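Local coordinates for protein acetate CoA-transferase subunit beta (Escherichia coli DH5[alpha], PDB 5DBN) that transfers coenzyme A from acetyl-CoA to acetoacetate and activates other short-chain fatty acids, passing through a covalent enzyme-CoA intermediate, at residues R9-E14 against K134-M139; L15-I20 against G38-L43; V113-M118 against C154-T159; K149-C154 against K198-F203. One frame throughout, in Å; residues are numbered along the deposited sequence.

The four contacts illustrate how one chain joins its sheet core to a helix and to outlying loops. Contacts 1 and 2 are neighbours, their centres 13 Å apart, and both reach the large mixed sheet; in sequence, contact 2 falls between the two segments of contact 1. Contacts 3 and 4, with centres 16 Å apart, share Cys154, and Leu158 of the one packs on Arg153 of the other. Met139 joins contact 1 to contact 4 by touching Lys149 and Ile150. Contacts 2 and 3 lie on opposite sides of the chain's centre, about 17 Å apart at their nearest atoms. Contact 2 approaches the predicted active-site residue Glu46, the side chains of Ile20 and Glu46 lying about 11 Å apart.

Contact 1. Residues R9-E14 against K134-M139; sequences RRVAQE and KVIIAM
Val11 and Ile136 reach toward each other, tip to tip, across the gap between helix 3-12 and strand 135-138. Both methyls of Val11 border the branch methyl of Ile136, with Val11 CG1 4.0 Å from Ile136 CG2. The second branch of Val11 also extends to the next inward-facing residue of the strand, placing Val11 CG2 4.3 Å from Ala138 CB. One valine thus spans two strand positions.

Glu14 approaches differently. Its CG lies anti to the backbone N (chi1 -172°) and the chain then bends at chi2, so that the aliphatic part passes over the end of Ile136, Glu14 CG being 4.0 Å from Ile136 CD1, while the carboxylate continues to Lys134. The Glu14 and Lys134 side chains meet at about a right angle. Their salt bridge, 2.8 Å from Lys134 NZ to Glu14 OE2, uses the anti lone pair of that oxygen. The other oxygen is held end-on by Arg10: NH1 and NH2 both donate to Glu14 OE1, the Arg10 NH2 bond measuring 3.2 Å, and OE1 lies close to the guanidinium plane. Arg10 and Arg175 share the Glu14 carboxylate, both pairing with OE1, and Glu185 gives Arg10 a second acidic partner.

An apolar centre bordered by a salt-bridge network therefore joins the helix to the sheet. Val11 and Ala138 both touch Val97 of the adjoining strand 95-98, an arrangement characteristic of helix-on-sheet packing in a Rossmann-like alpha/beta core, where parallel strands form the central layer.

Contact 2. Residues L15-I20 against G38-L43; sequences LRDGDI and GIHITL
Asp17 and His40 begin a series of polar contacts between the loop after helix 3-12 and the approach to strand 42-45. With its CG anti to the backbone N (chi1 -175°), Asp17 turns its carboxylate to the opposite backbone, where His40 N donates to Asp17 OD1 over 2.8 Å. The donor comes from the anti side and sits 18° out of the carboxylate plane. The same oxygen lies at the edge of the imidazole, near the ring plane.

Backbone bonds continue the pairing: Gly18 N donates to His40 O at 2.7 Å, and Thr42 N to Asp19 O at 3.1 Å. The last introduces the parallel bridge between Ile20 and Thr42. A type II beta turn from Arg16 to Asp19 shapes the first segment, with Gly18 at its third position, and a water links Thr42 OG1 to Gly18 O, the latter bond being weak.

Apolar contacts are fewer. Leu15 CD1 meets Ile41 CD1 at 4.1 Å, the two side chains crossing at a slant, and both rest on Leu35. Ile20 and Thr42 run side by side in the same direction, with Ile20 CD1 3.8 Å from Thr42 CB.

One carboxylate and several main-chain groups thus pair the segments just ahead of the parallel bridge, at the strand outermost within this chain. Since most of these groups are neutral, dependence on charge is probably modest.

Contact 3. Residues V113-M118 against C154-T159; sequences VVPGKM and CTMPLT
Val114 and Met156 bring two irregular backbones to a CA separation of 6.2 Å, and Val113 and Pro157 stand almost as near. The first segment folds into a type II beta turn from Val114 to Lys117, closed by Lys117 N donating to Val114 O, with Gly116 at the third position. Pro115 occupies the second position, and its ring atoms CG and CD meet Met156 and Pro157.

No hydrogen bond crosses between the two loops; the contact is apolar packing. Met156 runs beside Val114 in the same direction, its chain extended beyond CG, so that its terminal methyl comes alongside a valine branch: Met156 CE lies 3.9 Å from Val114 CG1. Nearer its root, the methionine passes the proline of the turn at about a right angle, with Met156 CG 3.7 Å from Pro115 CD. The two prolines extend toward each other, Pro115 CG lying 3.9 Å from Pro157 CD.

Outside the contact, Gln102 accepts from the backbone N of both Thr155 and Met156 through its OE1, and Trp112 donates through NE1 to Leu158 O, fastening the second loop to the strand 102-104 region and to the residue just before Val113. A di(hydroxyethyl)ether molecule, probably from the crystallisation liquor, lies about 5 Å from the Val114 side chain.

The inner end of the contact is formed by Val113 and Pro157, which cross at about a right angle. Val113 CG1 sits between the backbone N and the carbonyl carbon (chi1 58°), a rotation that lays this methyl against the proline ring, 3.4 Å from Pro157 CG.

Contact 4. Residues K149-C154 against K198-F203; sequences KILRRC and KTEARF
Arg152 lays its guanidinium over that of Arg202 in an offset stack, the centres 3.6 Å apart and the planes inclined by 29°. Both chains are extended from CG to NE and meet at a slant, so the aliphatic part of Arg152 also runs across its partner, with Arg152 CD 3.6 Å from Arg202 CZ.

At the backbone, Ile150 O accepts two N-H groups. Glu200 N, at 3.1 Å, arrives almost in line with the carbonyl bond; Ala201 N, equally distant from Ile150 O, stands above the carbonyl plane. Ile150 CG2 packs on two small groups, touching Ala201 CB at 3.7 Å and the methyl of Thr199, whose hydroxyl is bound to His141 and Val195. A water bridges Lys149 N and Lys198 O, just after helix 192-197.

The chemistry joins a buried main-chain and methyl contact to a surface pair of like charges. Stacking face to face leaves the guanidinium edges to acceptors: Glu200 O lies at the edge of Arg152, and Glu105 forms a salt bridge with Arg202 NH1, a counter-charge that probably offsets part of the mutual repulsion.

Contact 1. Residues R9-E14 against K134-M139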
loop_
_atom_site.group_PDB
_atom_site.type_symbol
_atom_site.label_atom_id
_atom_site.label_comp_id
_atom_site.label_asym_id
_atom_site.label_seq_id
_atom_site.Cartn_x
_atom_site.Cartn_y
_atom_site.Cartn_z
ATOM N N ARG B 9 -8.140 -23.635 -26.275
ATOM C CA ARG B 9 -6.994 -23.910 -27.130
ATOM C C ARG B 9 -6.583 -22.664 -27.912
ATOM O O ARG B 9 -5.401 -22.328 -27.982
ATOM C CB ARG B 9 -7.319 -25.058 -28.087
ATOM C CG ARG B 9 -6.195 -25.459 -29.026
ATOM C CD ARG B 9 -6.589 -26.692 -29.828
ATOM N NE ARG B 9 -5.553 -27.113 -30.766
ATOM C CZ ARG B 9 -5.625 -28.209 -31.518
ATOM N NH1 ARG B 9 -6.687 -29.002 -31.446
ATOM N NH2 ARG B 9 -4.635 -28.516 -32.346
ATOM N N ARG B 10 -7.559 -21.976 -28.499
ATOM C CA ARG B 10 -7.273 -20.764 -29.260
ATOM C C ARG B 10 -6.713 -19.646 -28.377
ATOM O O ARG B 10 -5.759 -18.970 -28.760
ATOM C CB ARG B 10 -8.529 -20.278 -29.992
ATOM C CG ARG B 10 -8.338 -18.966 -30.757
ATOM C CD ARG B 10 -7.199 -19.050 -31.769
ATOM N NE ARG B 10 -6.858 -17.745 -32.332
ATOM C CZ ARG B 10 -5.992 -16.893 -31.787
ATOM N NH1 ARG B 10 -5.376 -17.187 -30.649
ATOM N NH2 ARG B 10 -5.745 -15.733 -32.377
ATOM N N VAL B 11 -7.307 -19.450 -27.204
ATOM C CA VAL B 11 -6.829 -18.434 -26.271
ATOM C C VAL B 11 -5.396 -18.731 -25.836
ATOM O O VAL B 11 -4.575 -17.820 -25.704
ATOM C CB VAL B 11 -7.741 -18.331 -25.026
ATOM C CG1 VAL B 11 -7.128 -17.416 -23.970
ATOM C CG2 VAL B 11 -9.124 -17.825 -25.414
ATOM N N ALA B 12 -5.100 -20.007 -25.612
ATOM C CA ALA B 12 -3.763 -20.424 -25.206
ATOM C C ALA B 12 -2.716 -20.011 -26.235
ATOM O O ALA B 12 -1.594 -19.649 -25.882
ATOM C CB ALA B 12 -3.725 -21.929 -24.988
ATOM N N GLN B 13 -3.089 -20.071 -27.509
ATOM C CA GLN B 13 -2.190 -19.688 -28.595
ATOM C C GLN B 13 -1.965 -18.176 -28.653
ATOM O O GLN B 13 -1.044 -17.707 -29.320
ATOM C CB GLN B 13 -2.735 -20.191 -29.935
ATOM C CG GLN B 13 -2.663 -21.705 -30.094
ATOM C CD GLN B 13 -3.328 -22.204 -31.365
ATOM O OE1 GLN B 13 -4.025 -21.458 -32.052
ATOM N NE2 GLN B 13 -3.112 -23.475 -31.684
ATOM N N GLU B 14 -2.794 -17.417 -27.941
ATOM C CA GLU B 14 -2.683 -15.959 -27.939
ATOM C C GLU B 14 -1.604 -15.487 -26.976
ATOM O O GLU B 14 -0.988 -14.442 -27.185
ATOM C CB GLU B 14 -4.019 -15.318 -27.558
ATOM C CG GLU B 14 -4.056 -13.804 -27.721
ATOM C CD GLU B 14 -3.981 -13.358 -29.169
ATOM O OE1 GLU B 14 -4.193 -14.197 -30.071
ATOM O OE2 GLU B 14 -3.704 -12.163 -29.402
ATOM N N LYS B 134 -4.130 -6.877 -21.537
ATOM C CA LYS B 134 -4.987 -7.500 -22.538
ATOM C C LYS B 134 -6.136 -8.246 -21.882
ATOM O O LYS B 134 -5.928 -9.145 -21.070
ATOM C CB LYS B 134 -4.185 -8.453 -23.424
ATOM C CG LYS B 134 -5.015 -9.071 -24.537
ATOM C CD LYS B 134 -4.204 -10.008 -25.409
ATOM C CE LYS B 134 -3.604 -9.276 -26.594
ATOM N NZ LYS B 134 -2.916 -10.208 -27.528
ATOM N N VAL B 135 -7.350 -7.868 -22.261
ATOM C CA VAL B 135 -8.557 -8.475 -21.727
ATOM C C VAL B 135 -9.115 -9.448 -22.756
ATOM O O VAL B 135 -9.656 -9.037 -23.784
ATOM C CB VAL B 135 -9.618 -7.413 -21.370
ATOM C CG1 VAL B 135 -10.880 -8.067 -20.814
ATOM C CG2 VAL B 135 -9.050 -6.404 -20.380
ATOM N N ILE B 136 -8.964 -10.737 -22.475
ATOM C CA ILE B 136 -9.461 -11.781 -23.357
ATOM C C ILE B 136 -10.718 -12.386 -22.757
ATOM O O ILE B 136 -10.718 -12.824 -21.607
ATOM C CB ILE B 136 -8.417 -12.886 -23.590
ATOM C CG1 ILE B 136 -7.124 -12.275 -24.140
ATOM C CG2 ILE B 136 -8.969 -13.942 -24.550
ATOM C CD1 ILE B 136 -5.983 -13.255 -24.281
ATOM N N ILE B 137 -11.791 -12.387 -23.538
ATOM C CA ILE B 137 -13.045 -12.996 -23.120
ATOM C C ILE B 137 -13.225 -14.334 -23.826
ATOM O O ILE B 137 -13.250 -14.404 -25.054
ATOM C CB ILE B 137 -14.247 -12.077 -23.409
ATOM C CG1 ILE B 137 -14.053 -10.717 -22.729
ATOM C CG2 ILE B 137 -15.549 -12.725 -22.943
ATOM C CD1 ILE B 137 -13.885 -10.783 -21.217
ATOM N N ALA B 138 -13.351 -15.388 -23.026
ATOM C CA ALA B 138 -13.549 -16.744 -23.525
ATOM C C ALA B 138 -14.990 -17.127 -23.237
ATOM O O ALA B 138 -15.387 -17.269 -22.082
ATOM C CB ALA B 138 -12.586 -17.710 -22.865
ATOM N N MET B 139 -15.771 -17.296 -24.298
ATOM C CA MET B 139 -17.209 -17.437 -24.152
ATOM C C MET B 139 -17.845 -18.250 -25.276
ATOM O O MET B 139 -17.373 -18.219 -26.407
ATOM C CB MET B 139 -17.799 -16.026 -24.138
ATOM C CG MET B 139 -19.185 -15.874 -23.594
ATOM S SD MET B 139 -19.692 -14.143 -23.695
ATOM C CE MET B 139 -19.889 -13.936 -25.466
#

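Contact 2. Residues L15-I20 against G38-L43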
loop_
_atom_site.group_PDB
_atom_site.type_symbol
_atom_site.label_atom_id
_atom_site.label_comp_id
_atom_site.label_asym_id
_atom_site.label_seq_id
_atom_site.Cartn_x
_atom_site.Cartn_y
_atom_site.Cartn_z
ATOM N N LEU B 15 -1.383 -16.261 -25.919
ATOM C CA LEU B 15 -0.438 -15.883 -24.880
ATOM C C LEU B 15 1.001 -15.961 -25.379
ATOM O O LEU B 15 1.350 -16.855 -26.150
ATOM C CB LEU B 15 -0.610 -16.784 -23.656
ATOM C CG LEU B 15 -2.030 -16.878 -23.093
ATOM C CD1 LEU B 15 -2.075 -17.842 -21.920
ATOM C CD2 LEU B 15 -2.542 -15.506 -22.682
ATOM N N ARG B 16 1.827 -15.021 -24.927
ATOM C CA ARG B 16 3.243 -14.995 -25.281
ATOM C C ARG B 16 4.119 -15.515 -24.146
ATOM O O ARG B 16 3.751 -15.448 -22.972
ATOM C CB ARG B 16 3.690 -13.583 -25.679
ATOM C CG ARG B 16 3.171 -13.115 -27.036
ATOM C CD ARG B 16 3.691 -11.723 -27.377
ATOM N NE ARG B 16 3.288 -11.279 -28.711
ATOM C CZ ARG B 16 2.114 -10.737 -29.022
ATOM N NH1 ARG B 16 1.184 -10.552 -28.095
ATOM N NH2 ARG B 16 1.875 -10.375 -30.276
ATOM N N ASP B 17 5.279 -16.041 -24.525
ATOM C CA ASP B 17 6.240 -16.601 -23.584
ATOM C C ASP B 17 6.681 -15.558 -22.564
ATOM O O ASP B 17 7.159 -14.484 -22.929
ATOM C CB ASP B 17 7.452 -17.153 -24.345
ATOM C CG ASP B 17 8.446 -17.864 -23.443
ATOM O OD1 ASP B 17 8.014 -18.606 -22.534
ATOM O OD2 ASP B 17 9.665 -17.685 -23.651
ATOM N N GLY B 18 6.498 -15.878 -21.285
ATOM C CA GLY B 18 6.916 -15.004 -20.201
ATOM C C GLY B 18 5.817 -14.105 -19.662
ATOM O O GLY B 18 6.054 -13.316 -18.747
ATOM N N ASP B 19 4.614 -14.226 -20.216
ATOM C CA ASP B 19 3.483 -13.403 -19.794
ATOM C C ASP B 19 3.035 -13.692 -18.363
ATOM O O ASP B 19 3.066 -14.836 -17.910
ATOM C CB ASP B 19 2.292 -13.615 -20.734
ATOM C CG ASP B 19 2.353 -12.739 -21.972
ATOM O OD1 ASP B 19 3.403 -12.111 -22.223
ATOM O OD2 ASP B 19 1.340 -12.693 -22.702
ATOM N N ILE B 20 2.638 -12.636 -17.657
ATOM C CA ILE B 20 1.944 -12.768 -16.381
ATOM C C ILE B 20 0.453 -12.819 -16.675
ATOM O O ILE B 20 -0.116 -11.854 -17.189
ATOM C CB ILE B 20 2.259 -11.604 -15.421
ATOM C CG1 ILE B 20 3.770 -11.410 -15.291
ATOM C CG2 ILE B 20 1.630 -11.850 -14.055
ATOM C CD1 ILE B 20 4.518 -12.632 -14.791
ATOM N N GLY B 38 7.176 -24.317 -25.630
ATOM C CA GLY B 38 8.053 -23.160 -25.609
ATOM C C GLY B 38 7.398 -21.947 -24.978
ATOM O O GLY B 38 8.054 -20.934 -24.742
ATOM N N ILE B 39 6.098 -22.049 -24.713
ATOM C CA ILE B 39 5.356 -20.978 -24.064
ATOM C C ILE B 39 5.266 -21.235 -22.563
ATOM O O ILE B 39 4.619 -22.186 -22.124
ATOM C CB ILE B 39 3.933 -20.840 -24.645
ATOM C CG1 ILE B 39 3.981 -20.677 -26.169
ATOM C CG2 ILE B 39 3.198 -19.665 -24.001
ATOM C CD1 ILE B 39 4.741 -19.445 -26.648
ATOM N N HIS B 40 5.918 -20.376 -21.784
ATOM C CA HIS B 40 5.903 -20.475 -20.329
ATOM C C HIS B 40 5.336 -19.200 -19.728
ATOM O O HIS B 40 5.836 -18.104 -19.987
ATOM C CB HIS B 40 7.308 -20.735 -19.791
ATOM C CG HIS B 40 7.996 -21.892 -20.443
ATOM N ND1 HIS B 40 7.810 -23.195 -20.036
ATOM C CD2 HIS B 40 8.871 -21.942 -21.476
ATOM C CE1 HIS B 40 8.539 -24.000 -20.789
ATOM N NE2 HIS B 40 9.192 -23.264 -21.671
ATOM N N ILE B 41 4.290 -19.354 -18.924
ATOM C CA ILE B 41 3.633 -18.223 -18.282
ATOM C C ILE B 41 3.673 -18.361 -16.770
ATOM O O ILE B 41 3.964 -19.434 -16.240
ATOM C CB ILE B 41 2.166 -18.092 -18.736
ATOM C CG1 ILE B 41 1.377 -19.356 -18.376
ATOM C CG2 ILE B 41 2.103 -17.822 -20.234
ATOM C CD1 ILE B 41 -0.113 -19.243 -18.623
ATOM N N THR B 42 3.378 -17.262 -16.085
ATOM C CA THR B 42 3.253 -17.261 -14.638
ATOM C C THR B 42 1.824 -16.874 -14.288
ATOM O O THR B 42 1.355 -15.799 -14.660
ATOM C CB THR B 42 4.246 -16.288 -13.984
ATOM O OG1 THR B 42 5.568 -16.561 -14.466
ATOM C CG2 THR B 42 4.220 -16.424 -12.471
ATOM N N LEU B 43 1.131 -17.760 -13.581
ATOM C CA LEU B 43 -0.261 -17.526 -13.218
ATOM C C LEU B 43 -0.378 -16.777 -11.895
ATOM O O LEU B 43 0.253 -17.139 -10.900
ATOM C CB LEU B 43 -1.019 -18.853 -13.141
ATOM C CG LEU B 43 -1.211 -19.569 -14.478
ATOM C CD1 LEU B 43 -1.813 -20.944 -14.250
ATOM C CD2 LEU B 43 -2.104 -18.757 -15.399
HETATM O O HOH W 1 6.784 -15.231 -16.716
#

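Contact 3. Residues V113-M118 against C154-T159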
loop_
_atom_site.group_PDB
_atom_site.type_symbol
_atom_site.label_atom_id
_atom_site.label_comp_id
_atom_site.label_asym_id
_atom_site.label_seq_id
_atom_site.Cartn_x
_atom_site.Cartn_y
_atom_site.Cartn_z
ATOM N N VAL B 113 -23.213 -10.747 -13.058
ATOM C CA VAL B 113 -24.591 -10.852 -12.592
ATOM C C VAL B 113 -25.592 -10.980 -13.737
ATOM O O VAL B 113 -25.475 -10.316 -14.770
ATOM C CB VAL B 113 -24.970 -9.634 -11.709
ATOM C CG1 VAL B 113 -24.794 -8.330 -12.476
ATOM C CG2 VAL B 113 -26.395 -9.767 -11.178
ATOM N N VAL B 114 -26.567 -11.862 -13.532
ATOM C CA VAL B 114 -27.687 -12.041 -14.445
ATOM C C VAL B 114 -28.961 -11.581 -13.738
ATOM O O VAL B 114 -29.263 -12.060 -12.645
ATOM C CB VAL B 114 -27.843 -13.513 -14.891
ATOM C CG1 VAL B 114 -29.017 -13.664 -15.850
ATOM C CG2 VAL B 114 -26.565 -14.012 -15.539
ATOM N N PRO B 115 -29.707 -10.644 -14.346
ATOM C CA PRO B 115 -30.962 -10.229 -13.708
ATOM C C PRO B 115 -31.947 -11.385 -13.555
ATOM O O PRO B 115 -32.169 -12.128 -14.512
ATOM C CB PRO B 115 -31.514 -9.168 -14.666
ATOM C CG PRO B 115 -30.332 -8.680 -15.426
ATOM C CD PRO B 115 -29.422 -9.857 -15.560
ATOM N N GLY B 116 -32.511 -11.536 -12.359
ATOM C CA GLY B 116 -33.450 -12.607 -12.075
ATOM C C GLY B 116 -32.836 -13.747 -11.282
ATOM O O GLY B 116 -33.551 -14.514 -10.635
ATOM N N LYS B 117 -31.512 -13.854 -11.335
ATOM C CA LYS B 117 -30.779 -14.847 -10.555
ATOM C C LYS B 117 -30.072 -14.169 -9.386
ATOM O O LYS B 117 -29.885 -12.951 -9.392
ATOM C CB LYS B 117 -29.768 -15.585 -11.433
ATOM N N MET B 118 -29.679 -14.956 -8.389
ATOM C CA MET B 118 -29.033 -14.410 -7.201
ATOM C C MET B 118 -27.702 -13.769 -7.567
ATOM O O MET B 118 -26.952 -14.295 -8.388
ATOM C CB MET B 118 -28.820 -15.504 -6.151
ATOM N N CYS B 154 -24.987 -4.273 -24.082
ATOM C CA CYS B 154 -25.274 -5.211 -23.005
ATOM C C CYS B 154 -26.560 -4.802 -22.295
ATOM O O CYS B 154 -26.769 -3.621 -22.019
ATOM C CB CYS B 154 -24.114 -5.265 -22.011
ATOM S SG CYS B 154 -22.587 -5.974 -22.673
ATOM N N THR B 155 -27.419 -5.776 -22.010
ATOM C CA THR B 155 -28.660 -5.507 -21.290
ATOM C C THR B 155 -28.473 -5.846 -19.815
ATOM O O THR B 155 -29.194 -5.342 -18.957
ATOM C CB THR B 155 -29.851 -6.306 -21.875
ATOM O OG1 THR B 155 -31.069 -5.895 -21.241
ATOM C CG2 THR B 155 -29.657 -7.798 -21.685
ATOM N N MET B 156 -27.497 -6.704 -19.530
ATOM C CA MET B 156 -27.174 -7.074 -18.159
ATOM C C MET B 156 -26.204 -6.056 -17.556
ATOM O O MET B 156 -25.529 -5.336 -18.293
ATOM C CB MET B 156 -26.570 -8.477 -18.106
ATOM C CG MET B 156 -27.474 -9.565 -18.661
ATOM S SD MET B 156 -26.735 -11.206 -18.519
ATOM C CE MET B 156 -27.979 -12.212 -19.319
ATOM N N PRO B 157 -26.131 -5.994 -16.215
ATOM C CA PRO B 157 -25.229 -5.045 -15.549
ATOM C C PRO B 157 -23.769 -5.217 -15.962
ATOM O O PRO B 157 -23.239 -6.330 -15.944
ATOM C CB PRO B 157 -25.417 -5.368 -14.062
ATOM C CG PRO B 157 -26.767 -5.988 -13.977
ATOM C CD PRO B 157 -26.935 -6.759 -15.245
ATOM N N LEU B 158 -23.130 -4.115 -16.333
ATOM C CA LEU B 158 -21.764 -4.159 -16.834
ATOM C C LEU B 158 -20.755 -4.509 -15.748
ATOM O O LEU B 158 -20.914 -4.133 -14.587
ATOM C CB LEU B 158 -21.378 -2.816 -17.455
ATOM C CG LEU B 158 -22.197 -2.322 -18.646
ATOM C CD1 LEU B 158 -21.637 -1.005 -19.153
ATOM C CD2 LEU B 158 -22.215 -3.352 -19.757
ATOM N N THR B 159 -19.729 -5.251 -16.142
ATOM C CA THR B 159 -18.545 -5.440 -15.320
ATOM C C THR B 159 -17.642 -4.228 -15.516
ATOM O O THR B 159 -17.014 -3.737 -14.579
ATOM C CB THR B 159 -17.792 -6.729 -15.694
ATOM O OG1 THR B 159 -18.663 -7.854 -15.536
ATOM C CG2 THR B 159 -16.558 -6.914 -14.826
#

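Contact 4. Residues K149-C154 against K198-F203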
loop_
_atom_site.group_PDB
_atom_site.type_symbol
_atom_site.label_atom_id
_atom_site.label_comp_id
_atom_site.label_asym_id
_atom_site.label_seq_id
_atom_site.Cartn_x
_atom_site.Cartn_y
_atom_site.Cartn_z
ATOM N N LYS B 149 -25.457 -13.438 -27.217
ATOM C CA LYS B 149 -24.648 -12.914 -26.122
ATOM C C LYS B 149 -23.718 -11.803 -26.602
ATOM O O LYS B 149 -23.257 -10.985 -25.810
ATOM C CB LYS B 149 -23.843 -14.042 -25.473
ATOM C CG LYS B 149 -24.717 -15.180 -24.960
ATOM C CD LYS B 149 -24.057 -15.954 -23.833
ATOM C CE LYS B 149 -22.825 -16.697 -24.294
ATOM N NZ LYS B 149 -22.055 -17.223 -23.135
ATOM N N ILE B 150 -23.441 -11.785 -27.903
ATOM C CA ILE B 150 -22.651 -10.719 -28.512
ATOM C C ILE B 150 -23.602 -9.682 -29.116
ATOM O O ILE B 150 -24.105 -9.866 -30.224
ATOM C CB ILE B 150 -21.689 -11.273 -29.581
ATOM C CG1 ILE B 150 -20.846 -12.404 -28.978
ATOM C CG2 ILE B 150 -20.792 -10.165 -30.113
ATOM C CD1 ILE B 150 -19.969 -13.138 -29.968
ATOM N N LEU B 151 -23.838 -8.596 -28.381
ATOM C CA LEU B 151 -24.939 -7.674 -28.679
ATOM C C LEU B 151 -24.493 -6.280 -29.122
ATOM O O LEU B 151 -23.307 -5.973 -29.142
ATOM C CB LEU B 151 -25.833 -7.540 -27.445
ATOM C CG LEU B 151 -26.301 -8.857 -26.821
ATOM C CD1 LEU B 151 -27.045 -8.594 -25.520
ATOM C CD2 LEU B 151 -27.167 -9.643 -27.796
ATOM N N ARG B 152 -25.458 -5.444 -29.493
ATOM C CA ARG B 152 -25.189 -4.037 -29.774
ATOM C C ARG B 152 -24.892 -3.292 -28.483
ATOM O O ARG B 152 -24.033 -2.414 -28.437
ATOM C CB ARG B 152 -26.369 -3.387 -30.494
ATOM C CG ARG B 152 -26.564 -3.869 -31.918
ATOM C CD ARG B 152 -27.748 -3.183 -32.574
ATOM N NE ARG B 152 -27.902 -3.582 -33.969
ATOM C CZ ARG B 152 -28.782 -3.048 -34.810
ATOM N NH1 ARG B 152 -29.603 -2.092 -34.399
ATOM N NH2 ARG B 152 -28.842 -3.472 -36.065
ATOM N N ARG B 153 -25.625 -3.650 -27.435
ATOM C CA ARG B 153 -25.456 -3.048 -26.122
ATOM C C ARG B 153 -25.855 -4.065 -25.068
ATOM O O ARG B 153 -26.929 -4.659 -25.153
ATOM C CB ARG B 153 -26.299 -1.778 -25.992
ATOM C CG ARG B 153 -26.252 -1.113 -24.617
ATOM C CD ARG B 153 -24.832 -0.740 -24.214
ATOM N NE ARG B 153 -24.789 0.107 -23.021
ATOM C CZ ARG B 153 -24.777 -0.341 -21.768
ATOM N NH1 ARG B 153 -24.806 -1.643 -21.511
ATOM N NH2 ARG B 153 -24.735 0.521 -20.761
ATOM N N CYS B 154 -24.987 -4.273 -24.082
ATOM C CA CYS B 154 -25.274 -5.211 -23.005
ATOM C C CYS B 154 -26.560 -4.802 -22.295
ATOM O O CYS B 154 -26.769 -3.621 -22.019
ATOM C CB CYS B 154 -24.114 -5.265 -22.011
ATOM S SG CYS B 154 -22.587 -5.974 -22.673
ATOM N N LYS B 198 -25.746 -15.267 -35.945
ATOM C CA LYS B 198 -25.671 -15.569 -34.517
ATOM C C LYS B 198 -25.107 -14.402 -33.701
ATOM O O LYS B 198 -24.869 -14.538 -32.502
ATOM C CB LYS B 198 -24.806 -16.814 -34.303
ATOM C CG LYS B 198 -25.453 -18.118 -34.748
ATOM C CD LYS B 198 -24.521 -19.300 -34.513
ATOM C CE LYS B 198 -25.252 -20.629 -34.604
ATOM N NZ LYS B 198 -24.318 -21.789 -34.641
ATOM N N THR B 199 -24.917 -13.256 -34.352
ATOM C CA THR B 199 -24.346 -12.070 -33.711
ATOM C C THR B 199 -25.173 -10.810 -33.970
ATOM O O THR B 199 -25.440 -10.464 -35.122
ATOM C CB THR B 199 -22.897 -11.821 -34.192
ATOM O OG1 THR B 199 -22.113 -13.004 -33.992
ATOM C CG2 THR B 199 -22.260 -10.657 -33.438
ATOM N N GLU B 200 -25.573 -10.126 -32.899
ATOM C CA GLU B 200 -26.339 -8.886 -33.023
ATOM C C GLU B 200 -25.419 -7.673 -33.102
ATOM O O GLU B 200 -25.821 -6.611 -33.579
ATOM C CB GLU B 200 -27.297 -8.704 -31.845
ATOM C CG GLU B 200 -28.521 -9.597 -31.872
ATOM C CD GLU B 200 -29.504 -9.267 -30.764
ATOM O OE1 GLU B 200 -29.382 -8.182 -30.154
ATOM O OE2 GLU B 200 -30.399 -10.097 -30.502
ATOM N N ALA B 201 -24.189 -7.829 -32.623
ATOM C CA ALA B 201 -23.213 -6.747 -32.659
ATOM C C ALA B 201 -22.848 -6.381 -34.094
ATOM O O ALA B 201 -22.751 -7.250 -34.961
ATOM C CB ALA B 201 -21.969 -7.139 -31.885
ATOM N N ARG B 202 -22.656 -5.088 -34.338
ATOM C CA ARG B 202 -22.165 -4.613 -35.627
ATOM C C ARG B 202 -20.646 -4.735 -35.671
ATOM O O ARG B 202 -19.956 -4.267 -34.764
ATOM C CB ARG B 202 -22.569 -3.159 -35.877
ATOM C CG ARG B 202 -24.048 -2.858 -35.729
ATOM C CD ARG B 202 -24.297 -1.374 -35.965
ATOM N NE ARG B 202 -25.674 -0.973 -35.690
ATOM C CZ ARG B 202 -26.141 -0.655 -34.486
ATOM N NH1 ARG B 202 -25.348 -0.699 -33.422
ATOM N NH2 ARG B 202 -27.409 -0.295 -34.344
ATOM N N PHE B 203 -20.126 -5.374 -36.714
ATOM C CA PHE B 203 -18.685 -5.551 -36.848
ATOM C C PHE B 203 -18.257 -5.567 -38.311
ATOM O O PHE B 203 -19.019 -5.980 -39.187
ATOM C CB PHE B 203 -18.234 -6.842 -36.160
ATOM C CG PHE B 203 -18.833 -8.087 -36.750
ATOM C CD1 PHE B 203 -18.242 -8.709 -37.837
ATOM C CD2 PHE B 203 -19.983 -8.640 -36.211
ATOM C CE1 PHE B 203 -18.789 -9.854 -38.380
ATOM C CE2 PHE B 203 -20.535 -9.787 -36.749
ATOM C CZ PHE B 203 -19.937 -10.395 -37.835
HETATM O O HOH W 2 -24.301 -13.945 -29.735
#